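Local coordinates for putative diflavin flavoprotein A 3 (Synechocystis sp., PDB 6H0C) that probably passes electrons from NADH to oxygen, reducing it to water, with this chain forming its flavodiiron core of metallo-beta-lactamase-like and flavodoxin-like domains, at residues Lys26-Tyr31 against Ser151-Gly156; Asp53-Gly56 against Asn62-Gly65; Asn85-His90 against Ser264-Thr269; Thr170-Gly175 against Arg196-Cys201; Gly313-Thr316 against Ala321-Pro324. All coordinates share one frame; numbering follows the deposited sequence.

From the N terminus, interaction 1 opens first: residues 26-31, between strands 14-21 and 37-45, meet 151-156 and close a loop of some 120 residues. Interaction 2 is a short turn within that loop, joining the end of strand 49-52 to helix 60-70. Interaction 3 starts inside the same loop but ends at 264-269, so the two cross; it ties the metallo-beta-lactamase-like half to the flavodoxin-like half. Interaction 4 falls within the span of interaction 3, follows interaction 1 in series, and joins the turn after strand 167-171 to helix 189-202. Interaction 5, in the flavodoxin-like half, joins the loop after strand 309-313 to the start of helix 323-335.

Interaction 1: residues Lys26-Tyr31 against Ser151-Gly156; sequences KFEIEY and SPRYPG. With FLC (citrate anion), chain B.
Arg153, its CG trans to the amide nitrogen (chi1 -170°) and the rest of its chain stretched out to NE, reaches Glu30, whose CG is wedged between its own N and carbonyl carbon (chi1 68°); the two side chains arrive from opposite directions. With Glu28 they build a salt-bridge network beside a citrate pocket of the flavodiiron core, where a loop of the metallo-beta-lactamase-like domain faces a more N-terminal loop. The grip is end-on and falls on one oxygen. NH1 of Arg153 takes the syn lone pair of Glu30 OE2 at 2.8 Å, whereas NH2 of Arg153 meets the same OE2 from above the carboxylate plane at 3.1 Å. The planes stand 86° apart, yet OE2 stays in the guanidinium plane. His177 binds the other oxygen of Glu30, which fixes the carboxylate rotation. Glu28 OE1 adds a long ion pair to Arg153 NH1 (3.8 Å), and a water joins its OE2 to the citrate.

Citrate, probably from the crystallisation liquor, is held from both segments: Arg153 NH1 donates to its OA2 at 3.0 Å, and Lys26 NZ to its OG1 at 2.6 Å. Tyr154 lays its OH 3.2 Å above the plane of the Arg153 guanidinium and donates to citrate OA1, which sits at its ring edge, at 2.7 Å.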
# COMPACT_ATOMS: atom_id res chain seq x y z
N LYS A 26 3.57 -12.59 -7.11
CA LYS A 26 3.77 -11.40 -7.94
C LYS A 26 5.23 -10.93 -7.93
O LYS A 26 5.91 -11.05 -6.92
CB LYS A 26 2.88 -10.23 -7.48
CG LYS A 26 1.58 -10.57 -6.77
CD LYS A 26 1.04 -9.30 -6.07
CE LYS A 26 -0.26 -9.53 -5.30
NZ LYS A 26 -1.45 -9.60 -6.19
N PHE A 27 5.69 -10.39 -9.05
CA PHE A 27 7.00 -9.74 -9.08
C PHE A 27 6.85 -8.33 -8.54
O PHE A 27 6.75 -7.36 -9.30
CB PHE A 27 7.59 -9.72 -10.50
CG PHE A 27 7.92 -11.07 -11.03
CD1 PHE A 27 8.99 -11.80 -10.52
CD2 PHE A 27 7.16 -11.64 -12.05
CE1 PHE A 27 9.29 -13.07 -11.01
CE2 PHE A 27 7.46 -12.90 -12.54
CZ PHE A 27 8.53 -13.62 -12.02
N GLU A 28 6.81 -8.21 -7.22
CA GLU A 28 6.84 -6.91 -6.59
C GLU A 28 7.94 -6.94 -5.56
O GLU A 28 8.18 -7.97 -4.95
CB GLU A 28 5.49 -6.58 -5.97
CG GLU A 28 4.41 -6.37 -7.01
CD GLU A 28 3.05 -6.20 -6.40
OE1 GLU A 28 2.96 -6.11 -5.16
OE2 GLU A 28 2.07 -6.15 -7.17
N ILE A 29 8.64 -5.82 -5.40
CA ILE A 29 9.87 -5.80 -4.60
C ILE A 29 9.62 -6.32 -3.17
O ILE A 29 10.50 -6.96 -2.58
CB ILE A 29 10.48 -4.36 -4.55
CG1 ILE A 29 11.95 -4.38 -4.12
CG2 ILE A 29 9.68 -3.44 -3.65
CD1 ILE A 29 12.86 -4.93 -5.17
N GLU A 30 8.42 -6.11 -2.64
CA GLU A 30 8.15 -6.47 -1.25
C GLU A 30 8.14 -7.98 -0.99
O GLU A 30 8.27 -8.40 0.15
CB GLU A 30 6.83 -5.86 -0.79
CG GLU A 30 5.61 -6.46 -1.45
CD GLU A 30 4.42 -5.52 -1.43
OE1 GLU A 30 3.58 -5.63 -0.50
OE2 GLU A 30 4.34 -4.68 -2.33
N TYR A 31 7.99 -8.78 -2.04
CA TYR A 31 8.05 -10.24 -1.90
C TYR A 31 9.47 -10.77 -2.12
O TYR A 31 9.68 -11.97 -2.29
CB TYR A 31 7.07 -10.94 -2.86
CG TYR A 31 5.65 -10.46 -2.67
CD1 TYR A 31 4.95 -10.77 -1.51
CD2 TYR A 31 5.01 -9.68 -3.63
CE1 TYR A 31 3.65 -10.32 -1.31
CE2 TYR A 31 3.72 -9.22 -3.44
CZ TYR A 31 3.04 -9.54 -2.27
OH TYR A 31 1.76 -9.09 -2.07
N SER A 151 -2.00 6.91 2.64
CA SER A 151 -0.65 7.06 2.13
C SER A 151 -0.74 7.12 0.60
O SER A 151 -1.80 6.86 0.03
CB SER A 151 0.25 5.91 2.58
OG SER A 151 -0.19 4.68 2.04
N PRO A 152 0.37 7.49 -0.07
CA PRO A 152 0.33 7.57 -1.54
C PRO A 152 -0.09 6.25 -2.17
O PRO A 152 -0.91 6.22 -3.10
CB PRO A 152 1.77 7.93 -1.91
CG PRO A 152 2.24 8.74 -0.72
CD PRO A 152 1.61 8.05 0.48
N ARG A 153 0.45 5.15 -1.66
CA ARG A 153 0.16 3.85 -2.25
C ARG A 153 -1.22 3.33 -1.83
O ARG A 153 -1.84 2.55 -2.56
CB ARG A 153 1.25 2.85 -1.87
CG ARG A 153 1.12 1.56 -2.64
CD ARG A 153 2.32 0.67 -2.46
NE ARG A 153 2.01 -0.65 -2.99
CZ ARG A 153 2.78 -1.71 -2.82
NH1 ARG A 153 2.42 -2.88 -3.32
NH2 ARG A 153 3.92 -1.60 -2.13
N TYR A 154 -1.68 3.74 -0.65
CA TYR A 154 -3.00 3.32 -0.17
C TYR A 154 -3.82 4.53 0.25
O TYR A 154 -4.02 4.78 1.43
CB TYR A 154 -2.85 2.34 1.00
CG TYR A 154 -2.09 1.12 0.57
CD1 TYR A 154 -2.67 0.18 -0.29
CD2 TYR A 154 -0.76 0.93 0.95
CE1 TYR A 154 -1.96 -0.93 -0.72
CE2 TYR A 154 -0.04 -0.18 0.52
CZ TYR A 154 -0.65 -1.10 -0.31
OH TYR A 154 0.04 -2.21 -0.74
N PRO A 155 -4.30 5.28 -0.75
CA PRO A 155 -5.02 6.52 -0.47
C PRO A 155 -6.30 6.28 0.33
O PRO A 155 -6.74 7.16 1.09
CB PRO A 155 -5.35 7.06 -1.87
CG PRO A 155 -4.34 6.42 -2.77
CD PRO A 155 -4.15 5.04 -2.19
N GLY A 156 -6.89 5.10 0.17
CA GLY A 156 -8.14 4.82 0.85
C GLY A 156 -7.96 4.03 2.12
O GLY A 156 -8.93 3.48 2.66
CAC FLC B . -1.27 -4.15 -3.29
CA FLC B . -2.11 -5.10 -4.11
CB FLC B . -2.52 -6.38 -3.40
CBC FLC B . -3.30 -6.12 -2.13
CG FLC B . -3.41 -7.16 -4.36
CGC FLC B . -3.74 -8.52 -3.79
OA1 FLC B . -1.41 -4.06 -2.04
OA2 FLC B . -0.44 -3.43 -3.88
OB1 FLC B . -2.90 -6.63 -1.05
OB2 FLC B . -4.34 -5.42 -2.15
OG1 FLC B . -3.15 -9.54 -4.25
OG2 FLC B . -4.59 -8.64 -2.87
OHB FLC B . -1.37 -7.15 -3.09
O HOH W 1 0.84 -3.65 -6.31

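Interaction 2: residues Asp53-Gly56 against Asn62-Gly65; sequences DPPG and NFVG
Pro54 and Pro55 run in an extended, polyproline-like conformation (Pro54 psi 147°) opposite Phe63 on helix 60-70, with the CA atoms of Pro55 and Phe63 7.4 Å apart. The chain leaves strand 49-52 here and doubles back within a few residues, so that the start of the helix closes over the turn that leads into it. This strand-to-helix connection belongs to the metallo-beta-lactamase-like domain.

Phe63 carries the contact. Its CG stands anti to the backbone N (chi1 175°), which directs the ring from the helix toward the prolines. Pro55 presents the CD-CG side of its ring: CD lies over the middle of one aromatic face, 3.4 Å from the centroid of the Phe63 ring and 11° off its normal, a close CH-pi contact. Pro55 CG leans toward the root of the same side chain, 3.6 Å from Phe63 CB. Pro54 adds a looser touch from an oblique direction, its CB 4.0 Å from Phe63 CE2.

The surroundings extend the packing and hold the turn. Phe63 also touches Phe17 and Ser19 of strand 14-21, and Pro54 packs on Thr91 and Leu95 of helix 86-98. The carbonyl oxygens of Pro54 and Pro55 accept from Arg88 and Thr91, respectively.

No hydrogen bond spans the two segments. Cohesion rests on dispersion and the burial of apolar surface, probably helped by the slightly positive CD hydrogens of Pro55 over the electron-rich face of the phenyl ring.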
# COMPACT_ATOMS: atom_id res chain seq x y z
N ASP A 53 -11.91 -7.24 4.68
CA ASP A 53 -10.86 -7.47 3.68
C ASP A 53 -10.78 -8.87 3.08
O ASP A 53 -9.80 -9.59 3.31
CB ASP A 53 -9.51 -7.17 4.31
CG ASP A 53 -9.40 -5.74 4.76
OD1 ASP A 53 -9.71 -4.84 3.95
OD2 ASP A 53 -9.02 -5.51 5.94
N PRO A 54 -11.79 -9.25 2.28
CA PRO A 54 -11.60 -10.45 1.45
C PRO A 54 -10.28 -10.33 0.71
O PRO A 54 -9.87 -9.23 0.37
CB PRO A 54 -12.78 -10.42 0.48
CG PRO A 54 -13.81 -9.57 1.16
CD PRO A 54 -13.07 -8.57 2.01
N PRO A 55 -9.61 -11.46 0.48
CA PRO A 55 -8.32 -11.49 -0.22
C PRO A 55 -8.44 -11.20 -1.73
O PRO A 55 -9.55 -11.18 -2.26
CB PRO A 55 -7.81 -12.91 0.03
CG PRO A 55 -9.09 -13.73 0.12
CD PRO A 55 -10.13 -12.81 0.77
N GLY A 56 -7.32 -11.00 -2.41
CA GLY A 56 -7.33 -10.71 -3.83
C GLY A 56 -7.50 -11.90 -4.77
O GLY A 56 -7.81 -13.01 -4.34
N ASN A 62 -10.69 -20.20 -3.31
CA ASN A 62 -10.48 -20.92 -2.06
C ASN A 62 -11.19 -20.21 -0.93
O ASN A 62 -11.78 -20.84 -0.05
CB ASN A 62 -9.00 -21.03 -1.71
CG ASN A 62 -8.32 -22.16 -2.43
OD1 ASN A 62 -8.93 -22.86 -3.24
ND2 ASN A 62 -7.03 -22.33 -2.17
N PHE A 63 -11.09 -18.89 -0.95
CA PHE A 63 -11.63 -18.10 0.14
C PHE A 63 -13.15 -18.19 0.18
O PHE A 63 -13.72 -18.50 1.23
CB PHE A 63 -11.21 -16.64 0.02
CG PHE A 63 -11.84 -15.76 1.06
CD1 PHE A 63 -11.36 -15.76 2.36
CD2 PHE A 63 -12.93 -14.96 0.75
CE1 PHE A 63 -11.95 -14.96 3.34
CE2 PHE A 63 -13.51 -14.16 1.71
CZ PHE A 63 -13.02 -14.16 3.01
N VAL A 64 -13.79 -17.90 -0.94
CA VAL A 64 -15.25 -17.91 -0.99
C VAL A 64 -15.74 -19.32 -0.73
O VAL A 64 -16.72 -19.53 -0.02
CB VAL A 64 -15.79 -17.39 -2.33
CG1 VAL A 64 -17.29 -17.66 -2.45
CG2 VAL A 64 -15.51 -15.90 -2.46
N GLY A 65 -15.01 -20.29 -1.27
CA GLY A 65 -15.34 -21.69 -1.09
C GLY A 65 -15.29 -22.07 0.37
O GLY A 65 -16.18 -22.75 0.87

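Interaction 3: residues Asn85-His90 against Ser264-Thr269; sequences NANRAH and SAYGNT
Tyr266 reaches from the flavodoxin-like domain to the first turn of helix 86-98 in the metallo-beta-lactamase-like domain, its ring bridging the two halves of the core. It projects from the loop between strand 257-262 and helix 268-281, the place of the phosphate-binding loop in flavodoxins. Because CG is swung away from the amide N (chi1 -175°), the ring is carried off its own loop and along the start of the opposing helix.

Three neighbouring residues receive it differently. Asn85 sets its CB over one ring face, 4.2 Å above the plane and displaced toward the rim. Ala86 comes obliquely, its CB 4.3 Å from Tyr266 CE2. Asn87 deals with the phenol end: its CB lies 3.4 Å from Tyr266 OH, and its ND2 makes a weak hydrogen bond to the same oxygen at 3.3 Å. The amide of Asn87 and the aromatic ring are turned 76° apart, so the two groups cross rather than stack. The firmer partner of this amide is Glu57, whose backbone N donates to its OD1.

By comparison with flavodiiron relatives, Asn85, Asn87 and Arg88 probably stand where acidic and histidine iron ligands are usual, consistent with the non-canonical nature of this core. In the crystal, Asn85 and Arg88 hydrogen-bond a citrate, probably from the crystallisation liquor. Asn85 is also the N-cap of the helix: while its ND2 goes to citrate OB2, its OD1 accepts from Arg88 N at 3.0 Å, nearly straight at 171°.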
# COMPACT_ATOMS: atom_id res chain seq x y z
N ASN A 85 -8.38 -1.91 -4.32
CA ASN A 85 -7.81 -1.86 -5.66
C ASN A 85 -8.51 -2.88 -6.56
O ASN A 85 -9.37 -3.63 -6.10
CB ASN A 85 -6.29 -2.11 -5.63
CG ASN A 85 -5.92 -3.38 -4.91
OD1 ASN A 85 -6.36 -4.48 -5.26
ND2 ASN A 85 -5.06 -3.25 -3.89
N ALA A 86 -8.15 -2.90 -7.84
CA ALA A 86 -8.82 -3.75 -8.82
C ALA A 86 -8.71 -5.23 -8.48
O ALA A 86 -9.63 -6.01 -8.72
CB ALA A 86 -8.24 -3.50 -10.22
N ASN A 87 -7.58 -5.60 -7.90
CA ASN A 87 -7.32 -6.98 -7.53
C ASN A 87 -8.30 -7.43 -6.43
O ASN A 87 -8.98 -8.45 -6.57
CB ASN A 87 -5.86 -7.12 -7.07
CG ASN A 87 -5.39 -8.56 -7.00
OD1 ASN A 87 -5.84 -9.33 -6.15
ND2 ASN A 87 -4.47 -8.93 -7.88
N ARG A 88 -8.39 -6.66 -5.36
CA ARG A 88 -9.36 -6.93 -4.30
C ARG A 88 -10.80 -6.81 -4.82
O ARG A 88 -11.69 -7.55 -4.40
CB ARG A 88 -9.16 -5.97 -3.12
CG ARG A 88 -7.80 -6.08 -2.42
CD ARG A 88 -7.73 -7.29 -1.50
NE ARG A 88 -6.39 -7.43 -0.91
CZ ARG A 88 -6.16 -7.88 0.32
NH1 ARG A 88 -7.18 -8.24 1.10
NH2 ARG A 88 -4.92 -7.97 0.77
N ALA A 89 -11.03 -5.86 -5.72
CA ALA A 89 -12.38 -5.62 -6.24
C ALA A 89 -12.90 -6.85 -6.97
O ALA A 89 -14.11 -7.11 -6.99
CB ALA A 89 -12.40 -4.41 -7.15
N HIS A 90 -11.99 -7.62 -7.55
CA HIS A 90 -12.34 -8.84 -8.25
C HIS A 90 -13.06 -9.83 -7.33
O HIS A 90 -14.12 -10.36 -7.67
CB HIS A 90 -11.09 -9.47 -8.85
CG HIS A 90 -11.36 -10.74 -9.59
ND1 HIS A 90 -11.26 -11.98 -8.99
CD2 HIS A 90 -11.72 -10.97 -10.88
CE1 HIS A 90 -11.54 -12.92 -9.88
NE2 HIS A 90 -11.83 -12.33 -11.03
N SER A 264 -0.20 6.44 -10.56
CA SER A 264 -1.24 5.90 -9.68
C SER A 264 -0.73 4.74 -8.82
O SER A 264 0.38 4.23 -9.03
CB SER A 264 -2.44 5.44 -10.51
OG SER A 264 -2.12 4.25 -11.20
N ALA A 265 -1.56 4.32 -7.87
CA ALA A 265 -1.14 3.41 -6.80
C ALA A 265 -0.93 1.97 -7.26
O ALA A 265 -0.12 1.25 -6.69
CB ALA A 265 -2.17 3.42 -5.67
N TYR A 266 -1.67 1.56 -8.28
CA TYR A 266 -1.70 0.16 -8.66
C TYR A 266 -1.46 0.06 -10.16
O TYR A 266 -1.97 0.87 -10.93
CB TYR A 266 -3.04 -0.47 -8.23
CG TYR A 266 -3.15 -1.96 -8.47
CD1 TYR A 266 -2.53 -2.88 -7.61
CD2 TYR A 266 -3.88 -2.46 -9.55
CE1 TYR A 266 -2.63 -4.24 -7.84
CE2 TYR A 266 -3.98 -3.82 -9.78
CZ TYR A 266 -3.36 -4.70 -8.93
OH TYR A 266 -3.47 -6.06 -9.17
N GLY A 267 -0.65 -0.90 -10.59
CA GLY A 267 -0.31 -1.04 -12.00
C GLY A 267 1.17 -1.26 -12.22
O GLY A 267 1.97 -1.16 -11.28
N ASN A 268 1.56 -1.57 -13.45
CA ASN A 268 2.96 -1.88 -13.73
C ASN A 268 3.91 -0.73 -13.40
O ASN A 268 5.02 -0.97 -12.91
CB ASN A 268 3.13 -2.30 -15.19
CG ASN A 268 2.64 -3.71 -15.44
OD1 ASN A 268 2.59 -4.52 -14.53
ND2 ASN A 268 2.28 -4.01 -16.68
N THR A 269 3.50 0.50 -13.68
CA THR A 269 4.35 1.65 -13.41
C THR A 269 4.55 1.79 -11.91
O THR A 269 5.64 2.14 -11.45
CB THR A 269 3.78 2.95 -13.98
OG1 THR A 269 3.83 2.92 -15.41
CG2 THR A 269 4.60 4.13 -13.50

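Interaction 4: residues Thr170-Gly175 against Arg196-Cys201; sequences TDKLFG and RYYFDC
Tyr198, on helix 189-202, lays one face of its ring against the Gly175 backbone and brings its hydroxyl to Lys172 O, and polar contacts fix this far end. The OH of Tyr198 donates to Lys172 O at 2.6 Å, at a C=O...donor angle of 119° and tilted somewhat out of the carbonyl plane, while that oxygen lies at the ring edge in the ring plane. A water gives one hydrogen bond to Tyr198 OH and another to Asp171 O, so the phenol is linked to two successive carbonyls of the turn. This turn is of type II' from Thr170 to Leu173, braced by Thr170 OG1 donating to Leu173 O at 2.7 Å.

From segment 170-175 it is mainly backbone that covers the ring. Gly175 CA makes a CH-pi contact over the face, 4.2 Å from the centroid of the Tyr198 ring, and Gly175 O rests 3.2 Å above the ring plane, toward the rim. Tyr244 and His177 also pack on Tyr198.

Within the helix, Arg196 NE and NH2 grip Asp200 OD1 side-on, NE at 2.9 Å.

Beyond the turn, Asp171 OD1 is hydrogen-bonded to His83 ND1, and Lys172 NZ meets His229 and citrate. Lys172 probably takes the place of an aspartate iron ligand of flavodiiron relatives, consistent with a type II' turn in one of the loops that carry the metal ligands in the metallo-beta-lactamase fold.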
# COMPACT_ATOMS: atom_id res chain seq x y z
N THR A 170 -5.22 -3.15 11.30
CA THR A 170 -4.24 -2.19 10.80
C THR A 170 -3.96 -2.27 9.31
O THR A 170 -3.14 -1.50 8.80
CB THR A 170 -2.88 -2.34 11.53
OG1 THR A 170 -2.38 -3.66 11.32
CG2 THR A 170 -3.04 -2.08 13.04
N ASP A 171 -4.63 -3.18 8.61
CA ASP A 171 -4.49 -3.28 7.16
C ASP A 171 -2.99 -3.38 6.81
O ASP A 171 -2.30 -4.26 7.32
CB ASP A 171 -5.18 -2.07 6.47
CG ASP A 171 -5.31 -2.22 4.94
OD1 ASP A 171 -6.08 -3.08 4.47
OD2 ASP A 171 -4.64 -1.46 4.21
N LYS A 172 -2.49 -2.46 5.98
CA LYS A 172 -1.12 -2.58 5.50
C LYS A 172 -0.08 -2.21 6.55
O LYS A 172 1.10 -2.48 6.37
CB LYS A 172 -0.93 -1.74 4.25
CG LYS A 172 -1.67 -2.29 3.04
CD LYS A 172 -0.91 -3.48 2.42
CE LYS A 172 -1.73 -4.13 1.30
NZ LYS A 172 -0.94 -5.12 0.50
N LEU A 173 -0.49 -1.60 7.66
CA LEU A 173 0.47 -1.26 8.71
C LEU A 173 0.82 -2.45 9.62
O LEU A 173 -0.06 -3.23 9.99
CB LEU A 173 -0.05 -0.10 9.57
CG LEU A 173 -0.22 1.25 8.87
CD1 LEU A 173 -0.95 2.24 9.78
CD2 LEU A 173 1.15 1.78 8.47
N PHE A 174 2.10 -2.57 9.96
CA PHE A 174 2.57 -3.50 10.99
C PHE A 174 2.63 -4.97 10.55
O PHE A 174 2.74 -5.86 11.39
CB PHE A 174 1.70 -3.39 12.25
CG PHE A 174 1.86 -2.09 12.98
CD1 PHE A 174 3.10 -1.67 13.42
CD2 PHE A 174 0.77 -1.28 13.22
CE1 PHE A 174 3.26 -0.47 14.09
CE2 PHE A 174 0.91 -0.08 13.90
CZ PHE A 174 2.16 0.33 14.33
N GLY A 175 2.59 -5.21 9.25
CA GLY A 175 2.54 -6.58 8.77
C GLY A 175 3.89 -7.11 8.33
O GLY A 175 4.92 -6.47 8.54
N ARG A 196 11.20 -5.54 9.10
CA ARG A 196 12.00 -4.41 8.65
C ARG A 196 11.93 -4.25 7.12
O ARG A 196 11.79 -3.14 6.61
CB ARG A 196 13.46 -4.55 9.10
CG ARG A 196 14.40 -3.45 8.61
CD ARG A 196 14.14 -2.15 9.34
NE ARG A 196 14.47 -0.98 8.52
CZ ARG A 196 15.50 -0.18 8.74
NH1 ARG A 196 16.33 -0.42 9.75
NH2 ARG A 196 15.71 0.86 7.94
N TYR A 197 12.02 -5.36 6.40
CA TYR A 197 11.98 -5.33 4.95
C TYR A 197 10.62 -4.82 4.49
O TYR A 197 10.51 -4.04 3.54
CB TYR A 197 12.27 -6.72 4.38
CG TYR A 197 12.39 -6.74 2.87
CD1 TYR A 197 13.49 -6.17 2.24
CD2 TYR A 197 11.40 -7.31 2.08
CE1 TYR A 197 13.61 -6.17 0.86
CE2 TYR A 197 11.51 -7.32 0.70
CZ TYR A 197 12.61 -6.76 0.09
OH TYR A 197 12.73 -6.76 -1.28
N TYR A 198 9.58 -5.26 5.18
CA TYR A 198 8.22 -4.82 4.93
C TYR A 198 8.13 -3.31 5.11
O TYR A 198 7.64 -2.59 4.23
CB TYR A 198 7.24 -5.56 5.85
CG TYR A 198 5.78 -5.28 5.59
CD1 TYR A 198 5.15 -4.16 6.15
CD2 TYR A 198 5.01 -6.14 4.80
CE1 TYR A 198 3.80 -3.91 5.92
CE2 TYR A 198 3.66 -5.90 4.57
CZ TYR A 198 3.06 -4.78 5.14
OH TYR A 198 1.71 -4.55 4.91
N PHE A 199 8.61 -2.81 6.25
CA PHE A 199 8.62 -1.37 6.47
C PHE A 199 9.36 -0.62 5.37
O PHE A 199 8.86 0.35 4.81
CB PHE A 199 9.25 -1.03 7.82
CG PHE A 199 9.34 0.45 8.08
CD1 PHE A 199 10.41 1.19 7.62
CD2 PHE A 199 8.33 1.11 8.78
CE1 PHE A 199 10.49 2.56 7.85
CE2 PHE A 199 8.41 2.47 9.02
CZ PHE A 199 9.49 3.20 8.55
N ASP A 200 10.57 -1.08 5.07
CA ASP A 200 11.43 -0.43 4.08
C ASP A 200 10.79 -0.35 2.70
O ASP A 200 10.89 0.67 2.03
CB ASP A 200 12.76 -1.16 3.98
CG ASP A 200 13.63 -0.96 5.21
OD1 ASP A 200 13.32 -0.07 6.03
OD2 ASP A 200 14.63 -1.70 5.34
N CYS A 201 10.15 -1.43 2.27
CA CYS A 201 9.57 -1.46 0.94
C CYS A 201 8.26 -0.67 0.84
O CYS A 201 8.04 0.04 -0.14
CB CYS A 201 9.33 -2.90 0.49
SG CYS A 201 10.84 -3.83 0.19
O HOH W 2 0.02 -5.88 6.79

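Interaction 5: residues Gly313-Thr316 against Ala321-Pro324; sequences GSPT and APTP
Ser314 OG, which sits 3.2 Å from Pro322 CD across the contact, makes the shortest polar bond here by donating to Pro315 O at 2.8 Å. The hydroxyl lies in the carbonyl plane and on a lone pair, at a C=O...donor angle of 137°, so the side chain ties down the peptide of the next residue. Its position follows from OG standing opposite the backbone N (chi1 178°).

The bond also brings two oxygens close to one carbon of the facing proline. Pro322 CD approaches both of them, Ser314 OG and, with a separation of 3.5 Å between Pro322 CD and Pro315 O, the carbonyl. Farther round, Pro322 CG meets Pro315 CG at 3.7 Å, the two rings set at a slant to each other. Ala321 adds a lighter touch, its CB 3.8 Å from Ser314 OG.

These residues bracket the loop that leaves strand 309-313 of the parallel flavodoxin-like sheet and enters helix 323-335, with Pro322 at the N-cap position. In flavodoxins, the loop after this strand flanks the FMN. Helix 353-364 covers the other parts: Ser314 and Ala321 both pack on Ala354, and the backbone N of Ala354 donates to Thr316 OG1.

Proline packing thus closes the mouth of the loop without a conventional hydrogen bond between its two sides, helped perhaps by weak C-H...O attraction: the CD of a proline, bonded to the amide nitrogen, is slightly positive and here faces two electron-rich oxygens.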
# COMPACT_ATOMS: atom_id res chain seq x y z
N GLY A 313 7.29 8.77 -12.96
CA GLY A 313 6.94 7.47 -13.50
C GLY A 313 5.55 7.53 -14.11
O GLY A 313 4.60 7.97 -13.46
N SER A 314 5.42 7.11 -15.36
CA SER A 314 4.13 7.27 -16.04
C SER A 314 3.85 6.15 -17.04
O SER A 314 4.74 5.73 -17.78
CB SER A 314 4.08 8.63 -16.76
OG SER A 314 2.87 8.80 -17.48
N PRO A 315 2.60 5.66 -17.06
CA PRO A 315 2.15 4.82 -18.17
C PRO A 315 1.79 5.71 -19.36
O PRO A 315 1.86 6.94 -19.27
CB PRO A 315 0.91 4.14 -17.60
CG PRO A 315 0.33 5.19 -16.68
CD PRO A 315 1.53 5.89 -16.07
N THR A 316 1.40 5.08 -20.47
CA THR A 316 0.92 5.83 -21.62
C THR A 316 -0.51 5.41 -21.93
O THR A 316 -0.80 4.23 -22.10
CB THR A 316 1.81 5.62 -22.84
OG1 THR A 316 3.14 6.05 -22.52
CG2 THR A 316 1.29 6.42 -24.03
N ALA A 321 0.54 10.85 -21.59
CA ALA A 321 0.59 10.71 -20.15
C ALA A 321 -0.82 10.91 -19.57
O ALA A 321 -1.63 11.64 -20.15
CB ALA A 321 1.57 11.70 -19.54
N PRO A 322 -1.12 10.24 -18.46
CA PRO A 322 -2.36 10.52 -17.73
C PRO A 322 -2.41 11.98 -17.31
O PRO A 322 -1.36 12.56 -17.00
CB PRO A 322 -2.27 9.60 -16.51
CG PRO A 322 -1.33 8.52 -16.92
CD PRO A 322 -0.32 9.20 -17.80
N THR A 323 -3.60 12.56 -17.29
CA THR A 323 -3.76 13.95 -16.92
C THR A 323 -3.06 14.34 -15.61
O THR A 323 -2.43 15.40 -15.54
CB THR A 323 -5.23 14.31 -16.81
OG1 THR A 323 -5.82 14.19 -18.11
CG2 THR A 323 -5.40 15.73 -16.32
N PRO A 324 -3.13 13.49 -14.58
CA PRO A 324 -2.44 13.84 -13.32
C PRO A 324 -0.92 13.96 -13.45
O PRO A 324 -0.30 14.73 -12.71
CB PRO A 324 -2.82 12.69 -12.39
CG PRO A 324 -4.13 12.19 -12.95
CD PRO A 324 -3.95 12.27 -14.43